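Local coordinates for scytovirin (Scytonema varium, PDB 2QSK), which is an antiviral lectin that binds sugars, has strong activity against T-tropic strains of HIV-1, and inhibits viral fusion and infection, at residues A[8-13]-A[36-41]; A[21-24]-A[30-33]. All coordinates share one frame; numbering follows the deposited sequence. Where two conformers were deposited one is given.

Contact 1. Residues A[8-13]-A[36-41]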
ATOM      1  N   TRP A   8      -0.597  -2.243   2.780  1.00  8.84           N
ATOM      2  CA  TRP A   8      -1.564  -2.004   3.846  1.00  8.80           C
ATOM      3  C   TRP A   8      -1.096  -0.815   4.675  1.00  8.93           C
ATOM      4  O   TRP A   8       0.078  -0.729   5.028  1.00 11.57           O
ATOM      5  CB  TRP A   8      -1.700  -3.258   4.720  1.00  9.55           C
ATOM      6  CG  TRP A   8      -2.735  -3.111   5.779  1.00  9.02           C
ATOM      7  CD1 TRP A   8      -2.532  -2.723   7.073  1.00  9.38           C
ATOM      8  CD2 TRP A   8      -4.145  -3.321   5.645  1.00 10.25           C
ATOM      9  NE1 TRP A   8      -3.709  -2.687   7.750  1.00 10.14           N
ATOM     10  CE2 TRP A   8      -4.720  -3.040   6.903  1.00 10.86           C
ATOM     11  CE3 TRP A   8      -4.980  -3.701   4.590  1.00 13.76           C
ATOM     12  CZ2 TRP A   8      -6.093  -3.137   7.137  1.00 14.50           C
ATOM     13  CZ3 TRP A   8      -6.344  -3.800   4.827  1.00 15.56           C
ATOM     14  CH2 TRP A   8      -6.886  -3.514   6.092  1.00 15.88           C
ATOM     15  N   ASN A   9      -2.017   0.093   4.977  1.00  9.51           N
ATOM     16  CA  ASN A   9      -1.738   1.242   5.827  1.00  9.91           C
ATOM     17  C   ASN A   9      -2.010   0.900   7.285  1.00  8.80           C
ATOM     18  O   ASN A   9      -3.154   0.856   7.720  1.00 11.00           O
ATOM     19  CB  ASN A   9      -2.586   2.432   5.392  1.00 12.15           C
ATOM     20  CG  ASN A   9      -2.290   3.679   6.201  1.00 12.82           C
ATOM     21  OD1 ASN A   9      -1.456   3.681   7.104  1.00 13.57           O
ATOM     22  ND2 ASN A   9      -2.996   4.767   5.884  1.00 16.88           N
ATOM     23  N   GLU A  10      -0.945   0.646   8.046  1.00  8.36           N
ATOM     24  CA  GLU A  10      -1.078   0.236   9.437  1.00  7.98           C
ATOM     25  C   GLU A  10      -1.560   1.359  10.368  1.00  8.47           C
ATOM     26  O   GLU A  10      -1.904   1.089  11.519  1.00  8.87           O
ATOM     27  CB  GLU A  10       0.253  -0.281   9.961  1.00  8.20           C
ATOM     28  CG  GLU A  10       0.751  -1.546   9.264  1.00  7.56           C
ATOM     29  CD  GLU A  10       2.101  -2.037   9.763  1.00  7.86           C
ATOM     30  OE1 GLU A  10       2.538  -1.587  10.865  1.00  9.75           O
ATOM     31  OE2 GLU A  10       2.733  -2.874   9.064  1.00  8.14           O
ATOM     32  N   ALA A  11      -1.545   2.610   9.905  1.00  9.76           N
ATOM     33  CA  ALA A  11      -1.873   3.733  10.790  1.00 10.65           C
ATOM     34  C   ALA A  11      -3.279   3.629  11.328  1.00 10.99           C
ATOM     35  O   ALA A  11      -3.544   4.115  12.438  1.00 12.28           O
ATOM     36  CB  ALA A  11      -1.686   5.049  10.074  1.00 13.48           C
ATOM     37  N   ASN A  12      -4.177   3.048  10.541  1.00 11.96           N
ATOM     38  CA  ASN A  12      -5.599   3.032  10.852  1.00 14.40           C
ATOM     39  C   ASN A  12      -6.070   1.721  11.470  1.00 12.19           C
ATOM     40  O   ASN A  12      -7.270   1.467  11.545  1.00 15.04           O
ATOM     41  CB  ASN A  12      -6.404   3.373   9.576  1.00 18.48           C
ATOM     42  CG  ASN A  12      -6.035   4.722   9.025  1.00 19.84           C
ATOM     43  OD1 ASN A  12      -5.827   5.655   9.792  1.00 24.28           O
ATOM     44  ND2 ASN A  12      -5.925   4.835   7.705  1.00 23.77           N
ATOM     45  N   ASN A  13      -5.140   0.888  11.961  1.00 10.36           N
ATOM     46  CA  ASN A  13      -5.514  -0.425  12.422  1.00 10.19           C
ATOM     47  C   ASN A  13      -6.375  -0.389  13.679  1.00 10.83           C
ATOM     48  O   ASN A  13      -6.272   0.533  14.505  1.00 11.08           O
ATOM     49  CB  ASN A  13      -4.269  -1.268  12.710  1.00  9.47           C
ATOM     50  CG  ASN A  13      -3.595  -1.768  11.452  1.00  9.12           C
ATOM     51  OD1 ASN A  13      -4.046  -1.506  10.337  1.00 10.47           O
ATOM     52  ND2 ASN A  13      -2.496  -2.503  11.623  1.00  9.56           N
ATOM     53  N   GLY A  36       0.683  -8.471  19.526  1.00  8.57           N
ATOM     54  CA  GLY A  36      -0.301  -7.731  18.768  1.00  9.04           C
ATOM     55  C   GLY A  36       0.225  -6.481  18.116  1.00  7.93           C
ATOM     56  O   GLY A  36      -0.533  -5.512  17.927  1.00  8.56           O
ATOM     57  N   PHE A  37       1.502  -6.488  17.741  1.00  7.59           N
ATOM     58  CA  PHE A  37       2.114  -5.428  16.951  1.00  7.36           C
ATOM     59  C   PHE A  37       2.642  -6.015  15.653  1.00  7.45           C
ATOM     60  O   PHE A  37       3.188  -7.138  15.626  1.00  8.42           O
ATOM     61  CB  PHE A  37       3.303  -4.811  17.681  1.00  7.79           C
ATOM     62  CG  PHE A  37       2.919  -3.889  18.814  1.00  7.80           C
ATOM     63  CD1 PHE A  37       2.760  -2.523  18.583  1.00  8.21           C
ATOM     64  CD2 PHE A  37       2.749  -4.361  20.101  1.00  8.44           C
ATOM     65  CE1 PHE A  37       2.429  -1.659  19.612  1.00  8.81           C
ATOM     66  CE2 PHE A  37       2.416  -3.482  21.147  1.00  9.23           C
ATOM     67  CZ  PHE A  37       2.264  -2.142  20.885  1.00  9.03           C
ATOM     68  N   CYS A  38       2.577  -5.241  14.584  1.00  7.45           N
ATOM     69  CA  CYS A  38       3.249  -5.661  13.363  0.75  7.34           C
ATOM     70  C   CYS A  38       4.757  -5.619  13.548  1.00  7.74           C
ATOM     71  O   CYS A  38       5.295  -4.754  14.260  1.00  9.04           O
ATOM     72  CB  CYS A  38       2.849  -4.760  12.216  0.75  8.16           C
ATOM     73  SG  CYS A  38       1.127  -4.885  11.737  0.75  8.58           S
ATOM     74  N   GLN A  39       5.454  -6.559  12.910  1.00  7.50           N
ATOM     75  CA  GLN A  39       6.903  -6.647  13.076  1.00  7.86           C
ATOM     76  C   GLN A  39       7.534  -7.085  11.750  1.00  7.68           C
ATOM     77  O   GLN A  39       6.922  -7.742  10.910  1.00  8.18           O
ATOM     78  CB  GLN A  39       7.324  -7.565  14.211  1.00  8.97           C
ATOM     79  CG  GLN A  39       7.029  -9.047  13.987  1.00  8.75           C
ATOM     80  CD  GLN A  39       7.334  -9.950  15.200  1.00  8.72           C
ATOM     81  OE1 GLN A  39       6.662 -10.949  15.416  1.00  9.39           O
ATOM     82  NE2 GLN A  39       8.333  -9.594  15.970  1.00 10.34           N
ATOM     83  N   GLY A  40       8.795  -6.700  11.605  1.00  8.44           N
ATOM     84  CA  GLY A  40       9.579  -6.995  10.409  1.00  8.85           C
ATOM     85  C   GLY A  40       9.737  -5.777   9.531  1.00  8.72           C
ATOM     86  O   GLY A  40       9.408  -4.653   9.904  1.00  9.74           O
ATOM     87  N   THR A  41      10.227  -6.022   8.320  1.00 10.78           N
ATOM     88  CA  THR A  41      10.458  -4.981   7.323  1.00 10.79           C
ATOM     89  C   THR A  41       9.442  -5.162   6.202  1.00  9.31           C
ATOM     90  O   THR A  41       9.317  -6.238   5.631  1.00 10.57           O
ATOM     91  CB  THR A  41      11.893  -5.046   6.768  1.00 13.18           C
ATOM     92  OG1 THR A  41      12.797  -4.820   7.849  1.00 18.19           O
ATOM     93  CG2 THR A  41      12.109  -4.006   5.673  1.00 15.03           C
TER
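The carboxylate of E10 lies buried with its flat face over a disulfide sulfur: its CD sits 3.6 Å from SG of C38, and its OE1 comes within 3.5 Å of CB of C38. Both oxygens are about as near to the sulfur as the carbon is, so SG stands almost straight above CD, in van der Waals contact. The E10 chain runs extended beyond CG (chi2 178°), which carries the charge from the 8-13 loop across to strand 38-39. C38, modelled in two conformers of which this is one, turns its sulfur back toward that loop, with SG beside its own backbone N (chi1 -66°), and there it is bonded to C26. The second touch is looser, ND2 of N13 standing 4.3 Å from SG of C38.

N13 is held in place by both ends of its amide. Its OD1 accepts from NE1 of W8 at 2.9 Å, on a lone pair in the carbonyl plane and almost in the plane of the indole, while ND2 donates to the carbonyls of R19 and Q25. An asparagine suits this place because it offers an acceptor and a donor side by side.

Glutamate is long enough to reach C38, and it brings two oxygens: N18 binds OE1, while OE2 takes the backbone N of D27 and also meets R30. These donors would favour the ionised acid and probably pay for burying it against the apolar disulfide.

Contact 2. Residues A[21-24]-A[30-33]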
ATOM      1  N   SER A  21      -4.206  -8.290  14.846  1.00  9.27           N
ATOM      2  CA  SER A  21      -4.464  -9.678  15.214  0.70 10.65           C
ATOM      3  C   SER A  21      -4.115 -10.669  14.111  1.00  9.39           C
ATOM      4  O   SER A  21      -4.075 -11.867  14.385  1.00 11.39           O
ATOM      5  CB  SER A  21      -5.900  -9.885  15.678  0.70 12.26           C
ATOM      6  OG  SER A  21      -6.807  -9.495  14.669  0.70 15.27           O
ATOM      7  N   ASN A  22      -3.866 -10.206  12.884  1.00  8.89           N
ATOM      8  CA  ASN A  22      -3.508 -11.115  11.806  0.80 10.16           C
ATOM      9  C   ASN A  22      -2.513 -10.456  10.854  1.00  8.35           C
ATOM     10  O   ASN A  22      -2.370  -9.224  10.820  1.00  8.60           O
ATOM     11  CB  ASN A  22      -4.766 -11.615  11.083  0.80 14.89           C
ATOM     12  CG  ASN A  22      -5.562 -10.511  10.467  0.80 17.52           C
ATOM     13  OD1 ASN A  22      -6.711 -10.258  10.845  0.80 24.04           O
ATOM     14  ND2 ASN A  22      -4.979  -9.849   9.511  0.80 20.05           N
ATOM     15  N   ASN A  23      -1.802 -11.290  10.101  1.00  8.35           N
ATOM     16  CA  ASN A  23      -0.761 -10.806   9.212  1.00  8.03           C
ATOM     17  C   ASN A  23      -1.247  -9.855   8.121  1.00  7.64           C
ATOM     18  O   ASN A  23      -0.476  -9.034   7.637  1.00  8.59           O
ATOM     19  CB  ASN A  23      -0.034 -11.988   8.557  1.00  8.61           C
ATOM     20  CG  ASN A  23       0.706 -12.869   9.560  1.00  8.72           C
ATOM     21  OD1 ASN A  23       1.045 -12.439  10.664  1.00 10.61           O
ATOM     22  ND2 ASN A  23       0.998 -14.101   9.156  1.00  9.37           N
ATOM     23  N   LYS A  24      -2.519  -9.965   7.738  1.00  8.54           N
ATOM     24  CA  LYS A  24      -3.126  -9.112   6.711  0.50 10.85           C
ATOM     25  C   LYS A  24      -3.225  -7.654   7.154  1.00  7.95           C
ATOM     26  O   LYS A  24      -3.448  -6.769   6.338  1.00  9.35           O
ATOM     27  CB  LYS A  24      -4.526  -9.614   6.330  0.50 16.11           C
ATOM     28  CG  LYS A  24      -4.644 -10.245   4.956  0.50 20.45           C
ATOM     29  CD  LYS A  24      -6.072 -10.729   4.741  0.50 20.73           C
ATOM     30  CE  LYS A  24      -6.341 -11.148   3.318  0.50 22.27           C
ATOM     31  NZ  LYS A  24      -6.371  -9.991   2.401  0.50 21.50           N
ATOM     32  N   ARG A  30       5.660  -7.659   6.584  1.00  6.84           N
ATOM     33  CA  ARG A  30       5.518  -7.674   8.051  1.00  6.89           C
ATOM     34  C   ARG A  30       4.458  -8.681   8.476  1.00  7.11           C
ATOM     35  O   ARG A  30       3.531  -9.001   7.742  1.00  8.09           O
ATOM     36  CB  ARG A  30       5.205  -6.255   8.541  1.00  6.61           C
ATOM     37  CG  ARG A  30       6.420  -5.365   8.447  1.00  7.64           C
ATOM     38  CD  ARG A  30       6.129  -3.899   8.543  1.00  7.79           C
ATOM     39  NE  ARG A  30       5.399  -3.414   9.705  1.00  7.81           N
ATOM     40  CZ  ARG A  30       5.951  -2.971  10.832  1.00  7.88           C
ATOM     41  NH1 ARG A  30       5.196  -2.275  11.658  1.00  8.66           N
ATOM     42  NH2 ARG A  30       7.230  -3.178  11.141  1.00  9.00           N
ATOM     43  N   THR A  31       4.602  -9.152   9.712  1.00  6.89           N
ATOM     44  CA  THR A  31       3.704 -10.125  10.276  1.00  7.46           C
ATOM     45  C   THR A  31       3.294  -9.724  11.698  1.00  7.03           C
ATOM     46  O   THR A  31       3.921  -8.858  12.329  1.00  7.87           O
ATOM     47  CB  THR A  31       4.321 -11.546  10.278  1.00  8.56           C
ATOM     48  OG1 THR A  31       5.559 -11.540  10.985  1.00  9.71           O
ATOM     49  CG2 THR A  31       4.584 -12.045   8.854  1.00  9.84           C
ATOM     50  N   CYS A  32       2.248 -10.351  12.211  1.00  7.90           N
ATOM     51  CA  CYS A  32       1.713  -9.970  13.508  0.75  8.25           C
ATOM     52  C   CYS A  32       2.421 -10.722  14.627  1.00  8.55           C
ATOM     53  O   CYS A  32       2.542 -11.954  14.605  1.00  9.73           O
ATOM     54  CB  CYS A  32       0.203 -10.198  13.551  0.75  9.73           C
ATOM     55  SG  CYS A  32      -0.603  -9.383  14.924  0.75  9.93           S
ATOM     56  N   SER A  33       2.911  -9.965  15.612  1.00  8.10           N
ATOM     57  CA  SER A  33       3.639 -10.512  16.746  1.00  8.92           C
ATOM     58  C   SER A  33       2.696 -11.084  17.800  1.00  8.45           C
ATOM     59  O   SER A  33       1.496 -10.791  17.838  1.00  8.72           O
ATOM     60  CB  SER A  33       4.505  -9.439  17.403  1.00  9.17           C
ATOM     61  OG  SER A  33       3.706  -8.589  18.231  1.00  9.49           O
TER
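N23 and T31 lie side by side with their side chains pointing the same way, and the amide oxygen of N23 reaches past the threonine to the next residue of strand 31-32. There OD1 of N23 accepts from the backbone N of C32 at 2.9 Å in a practically straight bond (N-H...O 177°). The donor is tilted 22° from the carbonyl plane. On its way the same oxygen passes CB of T31 at 3.4 Å. With CG beside its own backbone N (chi1 -64°), the N23 side chain bends toward the strand, and its ND2 lies 4.1 Å from the methyl CG2 of T31. Threonine fits here because its methyl and CB give the flat amide an apolar flank; asparagine fits because its short side chain takes the backbone N-H of C32 much as a neighbouring strand might.

C32 completes the contact from the strand side. Its sulfur, anti to the backbone N, packs over the main chain at the start of the 21-24 segment, with SG 3.8 Å from N of S21. CB of C32 rests equally close, 3.8 Å, to the carbonyl carbon of N22. S21, N22 and C32 were each modelled in two conformers, and this packing is that of one. The disulfide to C20 ties this sulfur to the residue just before S21, whose backbone N, like that of N22, is bound by the side chain of Q25.

The touching parts run roughly antiparallel. N23 begins a short 3-10 turn set beside strand 31-32, whose sheet partner is the antiparallel strand 38-39.

Contact 1 and contact 2 have centres about 7 Å apart, on the same side of the chain's centre. Along the chain the order is 8-13, 21-24, 30-33, 36-41, so the inner pair is enclosed by the outer one. They meet in the two-stranded antiparallel sheet, where 31-32 belongs to contact 2 and 38-39 to contact 1; the backbone N of Q39 probably donates to O of T31 at 2.8 Å. A salt bridge from NE of R30 to OE2 of E10, 2.8 Å long, joins them again. With no alpha-helix and little strand, loops, disulfides and such polar links probably do much to hold this part of the lectin together.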